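Local coordinates for DNR protein (Pseudomonas aeruginosa, PDB 2Z69) that probably acts as a DNA-binding transcription factor that senses nitric oxide to regulate dissimilative nitrate respiration, this chain being its sensor domain, at residues Ser35-Gln49 with Tyr99-Arg113. Sequence-based numbering, arbitrary orientation.
Sequences SDLVNLDKGAYVFRQ and YVATAQAVVPSQLFR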
loop_
_atom_site.group_PDB
_atom_site.type_symbol
_atom_site.label_atom_id
_atom_site.label_comp_id
_atom_site.label_asym_id
_atom_site.label_seq_id
_atom_site.Cartn_x
_atom_site.Cartn_y
_atom_site.Cartn_z
ATOM N N SER B 35 17.134 -17.097 -3.244
ATOM C CA SER B 35 17.918 -16.226 -2.365
ATOM C C SER B 35 19.433 -16.502 -2.441
ATOM O O SER B 35 19.849 -17.537 -2.919
ATOM C CB SER B 35 17.414 -16.311 -0.914
ATOM O OG SER B 35 17.836 -17.500 -0.285
ATOM N N ASP B 36 20.234 -15.548 -1.977
ATOM C CA ASP B 36 21.677 -15.698 -1.812
ATOM C C ASP B 36 22.011 -15.662 -0.326
ATOM O O ASP B 36 21.453 -14.881 0.419
ATOM C CB ASP B 36 22.414 -14.521 -2.460
ATOM C CG ASP B 36 22.160 -14.417 -3.954
ATOM O OD1 ASP B 36 22.181 -15.471 -4.632
ATOM O OD2 ASP B 36 21.972 -13.274 -4.444
ATOM N N LEU B 37 22.955 -16.483 0.094
ATOM C CA LEU B 37 23.527 -16.362 1.418
ATOM C C LEU B 37 24.654 -15.318 1.411
ATOM O O LEU B 37 25.526 -15.317 0.505
ATOM C CB LEU B 37 24.091 -17.710 1.834
ATOM C CG LEU B 37 24.596 -17.752 3.260
ATOM C CD1 LEU B 37 23.439 -17.612 4.208
ATOM C CD2 LEU B 37 25.351 -19.088 3.441
ATOM N N VAL B 38 24.631 -14.430 2.407
ATOM C CA VAL B 38 25.535 -13.285 2.402
ATOM C C VAL B 38 26.283 -13.297 3.707
ATOM O O VAL B 38 25.674 -13.359 4.783
ATOM C CB VAL B 38 24.777 -11.916 2.241
ATOM C CG1 VAL B 38 25.763 -10.728 2.321
ATOM C CG2 VAL B 38 23.978 -11.885 0.944
ATOM N N ASN B 39 27.603 -13.226 3.606
ATOM C CA ASN B 39 28.461 -13.286 4.780
ATOM C C ASN B 39 29.238 -11.988 4.952
ATOM O O ASN B 39 29.918 -11.561 4.002
ATOM C CB ASN B 39 29.452 -14.420 4.605
ATOM C CG ASN B 39 28.783 -15.765 4.501
ATOM O OD1 ASN B 39 28.090 -16.188 5.412
ATOM N ND2 ASN B 39 29.072 -16.491 3.420
ATOM N N LEU B 40 29.230 -11.403 6.161
ATOM C CA LEU B 40 29.875 -10.074 6.302
ATOM C C LEU B 40 30.712 -9.912 7.531
ATOM O O LEU B 40 30.307 -10.334 8.586
ATOM C CB LEU B 40 28.817 -8.956 6.310
ATOM C CG LEU B 40 27.970 -8.660 5.060
ATOM C CD1 LEU B 40 26.895 -7.660 5.450
ATOM C CD2 LEU B 40 28.783 -8.175 3.828
ATOM N N ASP B 41 31.866 -9.272 7.381
ATOM C CA ASP B 41 32.690 -8.907 8.513
ATOM C C ASP B 41 32.145 -7.619 9.113
ATOM O O ASP B 41 31.385 -6.920 8.466
ATOM C CB ASP B 41 34.118 -8.696 8.043
ATOM C CG ASP B 41 34.880 -9.991 7.932
ATOM O OD1 ASP B 41 34.479 -10.995 8.590
ATOM O OD2 ASP B 41 35.900 -9.989 7.212
ATOM N N LYS B 42 32.531 -7.330 10.349
ATOM C CA LYS B 42 32.228 -6.068 11.007
ATOM C C LYS B 42 32.760 -4.981 10.137
ATOM O O LYS B 42 33.933 -5.036 9.719
ATOM C CB LYS B 42 32.973 -6.001 12.365
ATOM C CG LYS B 42 32.883 -4.626 13.071
ATOM C CD LYS B 42 33.951 -4.431 14.158
ATOM C CE LYS B 42 33.924 -5.497 15.233
ATOM N NZ LYS B 42 32.583 -5.582 15.884
ATOM N N GLY B 43 31.909 -4.006 9.841
ATOM C CA GLY B 43 32.337 -2.839 9.068
ATOM C C GLY B 43 32.010 -3.009 7.589
ATOM O O GLY B 43 32.164 -2.074 6.823
ATOM N N ALA B 44 31.568 -4.206 7.176
ATOM C CA ALA B 44 31.354 -4.457 5.743
ATOM C C ALA B 44 29.955 -3.978 5.354
ATOM O O ALA B 44 29.058 -4.002 6.189
ATOM C CB ALA B 44 31.514 -5.966 5.425
ATOM N N TYR B 45 29.777 -3.546 4.094
ATOM C CA TYR B 45 28.503 -3.027 3.646
ATOM C C TYR B 45 27.556 -4.097 3.159
ATOM O O TYR B 45 27.976 -4.986 2.406
ATOM C CB TYR B 45 28.715 -1.962 2.563
ATOM C CG TYR B 45 29.421 -0.770 3.157
ATOM C CD1 TYR B 45 30.797 -0.626 3.014
ATOM C CD2 TYR B 45 28.730 0.128 3.969
ATOM C CE1 TYR B 45 31.485 0.466 3.604
ATOM C CE2 TYR B 45 29.383 1.220 4.561
ATOM C CZ TYR B 45 30.756 1.380 4.377
ATOM O OH TYR B 45 31.408 2.415 4.972
ATOM N N VAL B 46 26.286 -4.027 3.575
ATOM C CA VAL B 46 25.260 -4.897 2.964
ATOM C C VAL B 46 24.858 -4.260 1.602
ATOM O O VAL B 46 24.766 -4.931 0.605
ATOM C CB VAL B 46 24.014 -5.026 3.779
ATOM C CG1 VAL B 46 23.145 -6.146 3.198
ATOM C CG2 VAL B 46 24.335 -5.329 5.269
ATOM N N PHE B 47 24.610 -2.949 1.603
ATOM C CA PHE B 47 24.446 -2.196 0.377
ATOM C C PHE B 47 24.802 -0.746 0.705
ATOM O O PHE B 47 24.892 -0.383 1.898
ATOM C CB PHE B 47 23.026 -2.319 -0.168
ATOM C CG PHE B 47 21.926 -1.999 0.847
ATOM C CD1 PHE B 47 21.199 -3.008 1.424
ATOM C CD2 PHE B 47 21.581 -0.673 1.150
ATOM C CE1 PHE B 47 20.112 -2.696 2.336
ATOM C CE2 PHE B 47 20.553 -0.372 2.032
ATOM C CZ PHE B 47 19.817 -1.404 2.623
ATOM N N ARG B 48 25.089 0.021 -0.342
ATOM C CA ARG B 48 25.452 1.441 -0.237
ATOM C C ARG B 48 24.360 2.336 -0.850
ATOM O O ARG B 48 23.719 1.954 -1.820
ATOM C CB ARG B 48 26.806 1.719 -0.915
ATOM C CG ARG B 48 27.954 0.809 -0.400
ATOM C CD ARG B 48 29.212 0.908 -1.322
ATOM N NE ARG B 48 30.280 0.026 -0.807
ATOM C CZ ARG B 48 30.263 -1.285 -0.986
ATOM N NH1 ARG B 48 29.267 -1.826 -1.682
ATOM N NH2 ARG B 48 31.252 -2.040 -0.522
ATOM N N GLN B 49 24.162 3.518 -0.266
ATOM C CA GLN B 49 23.190 4.443 -0.754
ATOM C C GLN B 49 23.547 4.725 -2.220
ATOM O O GLN B 49 24.709 4.898 -2.539
ATOM C CB GLN B 49 23.195 5.724 0.082
ATOM C CG GLN B 49 22.335 6.900 -0.553
ATOM C CD GLN B 49 22.169 8.070 0.387
ATOM O OE1 GLN B 49 22.487 7.971 1.581
ATOM N NE2 GLN B 49 21.652 9.195 -0.138
ATOM N N TYR B 99 18.837 2.286 -3.569
ATOM C CA TYR B 99 18.872 2.393 -2.113
ATOM C C TYR B 99 19.031 3.851 -1.703
ATOM O O TYR B 99 19.923 4.541 -2.186
ATOM C CB TYR B 99 20.010 1.548 -1.503
ATOM C CG TYR B 99 19.748 0.061 -1.627
ATOM C CD1 TYR B 99 18.742 -0.549 -0.896
ATOM C CD2 TYR B 99 20.517 -0.723 -2.485
ATOM C CE1 TYR B 99 18.480 -1.931 -1.037
ATOM C CE2 TYR B 99 20.283 -2.068 -2.635
ATOM C CZ TYR B 99 19.268 -2.674 -1.905
ATOM O OH TYR B 99 19.060 -4.047 -2.066
ATOM N N VAL B 100 18.153 4.311 -0.820
ATOM C CA VAL B 100 18.184 5.684 -0.301
ATOM C C VAL B 100 19.007 5.808 1.001
ATOM O O VAL B 100 18.988 6.858 1.634
ATOM C CB VAL B 100 16.741 6.152 0.003
ATOM C CG1 VAL B 100 15.930 6.272 -1.270
ATOM C CG2 VAL B 100 16.072 5.148 0.931
ATOM N N ALA B 101 19.680 4.733 1.412
ATOM C CA ALA B 101 20.549 4.713 2.599
ATOM C C ALA B 101 21.572 3.586 2.445
ATOM O O ALA B 101 21.440 2.767 1.538
ATOM C CB ALA B 101 19.716 4.482 3.880
ATOM N N THR B 102 22.544 3.527 3.361
ATOM C CA THR B 102 23.607 2.506 3.387
ATOM C C THR B 102 23.323 1.620 4.575
ATOM O O THR B 102 22.852 2.100 5.592
ATOM C CB THR B 102 24.975 3.218 3.630
ATOM O OG1 THR B 102 25.248 4.106 2.537
ATOM C CG2 THR B 102 26.116 2.275 3.816
ATOM N N ALA B 103 23.627 0.334 4.451
ATOM C CA ALA B 103 23.434 -0.642 5.541
ATOM C C ALA B 103 24.801 -1.261 5.759
ATOM O O ALA B 103 25.425 -1.728 4.796
ATOM C CB ALA B 103 22.446 -1.701 5.133
ATOM N N GLN B 104 25.268 -1.245 7.009
ATOM C CA GLN B 104 26.621 -1.685 7.358
ATOM C C GLN B 104 26.553 -2.619 8.542
ATOM O O GLN B 104 25.872 -2.328 9.517
ATOM C CB GLN B 104 27.513 -0.478 7.729
ATOM C CG GLN B 104 29.022 -0.818 7.920
ATOM C CD GLN B 104 29.890 0.427 8.187
ATOM O OE1 GLN B 104 31.070 0.483 7.839
ATOM N NE2 GLN B 104 29.299 1.412 8.764
ATOM N N ALA B 105 27.282 -3.721 8.490
ATOM C CA ALA B 105 27.323 -4.650 9.609
ATOM C C ALA B 105 28.141 -4.011 10.723
ATOM O O ALA B 105 29.221 -3.470 10.477
ATOM C CB ALA B 105 27.949 -5.965 9.176
ATOM N N VAL B 106 27.615 -4.023 11.938
ATOM C CA VAL B 106 28.378 -3.532 13.079
ATOM C C VAL B 106 29.080 -4.678 13.858
ATOM O O VAL B 106 29.891 -4.395 14.718
ATOM C CB VAL B 106 27.542 -2.684 14.031
ATOM C CG1 VAL B 106 26.663 -1.686 13.255
ATOM C CG2 VAL B 106 26.712 -3.548 14.867
ATOM N N VAL B 107 28.762 -5.938 13.539
ATOM C CA VAL B 107 29.498 -7.151 14.000
ATOM C C VAL B 107 29.489 -8.164 12.831
ATOM O O VAL B 107 28.745 -7.961 11.878
ATOM C CB VAL B 107 28.843 -7.816 15.237
ATOM C CG1 VAL B 107 28.878 -6.886 16.456
ATOM C CG2 VAL B 107 27.430 -8.223 14.934
ATOM N N PRO B 108 30.315 -9.241 12.894
ATOM C CA PRO B 108 30.220 -10.282 11.866
ATOM C C PRO B 108 28.776 -10.749 11.746
ATOM O O PRO B 108 28.158 -11.073 12.768
ATOM C CB PRO B 108 31.079 -11.414 12.420
ATOM C CG PRO B 108 32.153 -10.686 13.246
ATOM C CD PRO B 108 31.344 -9.565 13.913
ATOM N N SER B 109 28.248 -10.770 10.520
ATOM C CA SER B 109 26.819 -11.015 10.321
ATOM C C SER B 109 26.600 -11.990 9.168
ATOM O O SER B 109 27.465 -12.145 8.286
ATOM C CB SER B 109 26.094 -9.659 10.031
ATOM O OG SER B 109 26.280 -8.735 11.116
ATOM N N GLN B 110 25.436 -12.631 9.159
ATOM C CA GLN B 110 25.069 -13.493 8.065
ATOM C C GLN B 110 23.634 -13.180 7.669
ATOM O O GLN B 110 22.772 -13.005 8.528
ATOM C CB GLN B 110 25.227 -14.988 8.442
ATOM C CG GLN B 110 25.087 -15.888 7.235
ATOM C CD GLN B 110 25.428 -17.340 7.509
ATOM O OE1 GLN B 110 24.799 -17.974 8.338
ATOM N NE2 GLN B 110 26.418 -17.873 6.797
ATOM N N LEU B 111 23.378 -13.136 6.364
ATOM C CA LEU B 111 22.054 -12.755 5.860
ATOM C C LEU B 111 21.575 -13.640 4.743
ATOM O O LEU B 111 22.384 -14.336 4.127
ATOM C CB LEU B 111 22.034 -11.298 5.364
ATOM C CG LEU B 111 22.709 -10.295 6.301
ATOM C CD1 LEU B 111 24.006 -9.840 5.613
ATOM C CD2 LEU B 111 21.844 -9.105 6.538
ATOM N N PHE B 112 20.255 -13.603 4.505
ATOM C CA PHE B 112 19.630 -14.055 3.278
ATOM C C PHE B 112 19.310 -12.816 2.480
ATOM O O PHE B 112 18.722 -11.892 3.025
ATOM C CB PHE B 112 18.313 -14.757 3.592
ATOM C CG PHE B 112 18.472 -16.152 4.109
ATOM C CD1 PHE B 112 17.723 -16.580 5.198
ATOM C CD2 PHE B 112 19.348 -17.048 3.491
ATOM C CE1 PHE B 112 17.830 -17.885 5.689
ATOM C CE2 PHE B 112 19.468 -18.368 3.963
ATOM C CZ PHE B 112 18.699 -18.791 5.065
ATOM N N ARG B 113 19.703 -12.771 1.213
ATOM C CA ARG B 113 19.333 -11.673 0.313
ATOM C C ARG B 113 18.216 -12.171 -0.573
ATOM O O ARG B 113 18.436 -13.081 -1.383
ATOM C CB ARG B 113 20.497 -11.299 -0.594
ATOM C CG ARG B 113 20.099 -10.505 -1.834
ATOM C CD ARG B 113 21.301 -9.778 -2.518
ATOM N NE ARG B 113 22.340 -10.731 -2.842
ATOM C CZ ARG B 113 23.608 -10.672 -2.453
ATOM N NH1 ARG B 113 24.082 -9.658 -1.731
ATOM N NH2 ARG B 113 24.417 -11.642 -2.829
HETATM O O HOH W 1 30.859 -4.400 17.387
HETATM O O HOH W 2 24.524 6.597 3.155
#
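Two successive antiparallel strand pairs, linked by turns, part of the jelly-roll-like beta barrel of the cyclic nucleotide-binding (CRP/FNR-type) domain, zip 35-49 against 99-113. Along 36-40 with 109-113 the paired residues D36-R113, V38-L111 and L40-S109 exchange backbone hydrogen bonds in both directions. R113 NE meets the anti lone pair of D36 OD2 at 3.0 Å, exactly in the guanidinium plane, a salt bridge, while V38 CG2 lies over one face, toward its rim. On the opposite side of the sheet Q110 NE2 donates to N39 OD1 (2.7 Å, 161°), the two side chains running alongside each other with amide planes twisted 44° apart. On the face shared with D36 and R113, L111 CD1 packs on L40 CD1 (3.6 Å) and V38 CG1. A type II turn, D41 to A44, links 36-40 to 45-47; there K42 NZ reaches V106 O directly (3.2 Å) and through a water. The chain turns its corner at V46, in a classic beta bulge: V46 and F47 both face A103, whose O accepts from V46 N (2.7 Å) and whose N donates to F47 O. With CG between its backbone N and carbonyl carbon (chi1 52°), the F47 ring is sandwiched by A103 CB on one face and the Y99 ring on the other, stacked nearly parallel with centroids 3.8 Å apart. T102 OG1 accepts from Q49 N. Strands 55-59 and 63-69 flank 109-115 and 102-105, respectively, F87 packs on F47, A103 and L111, and L151 of the second subunit reaches F47.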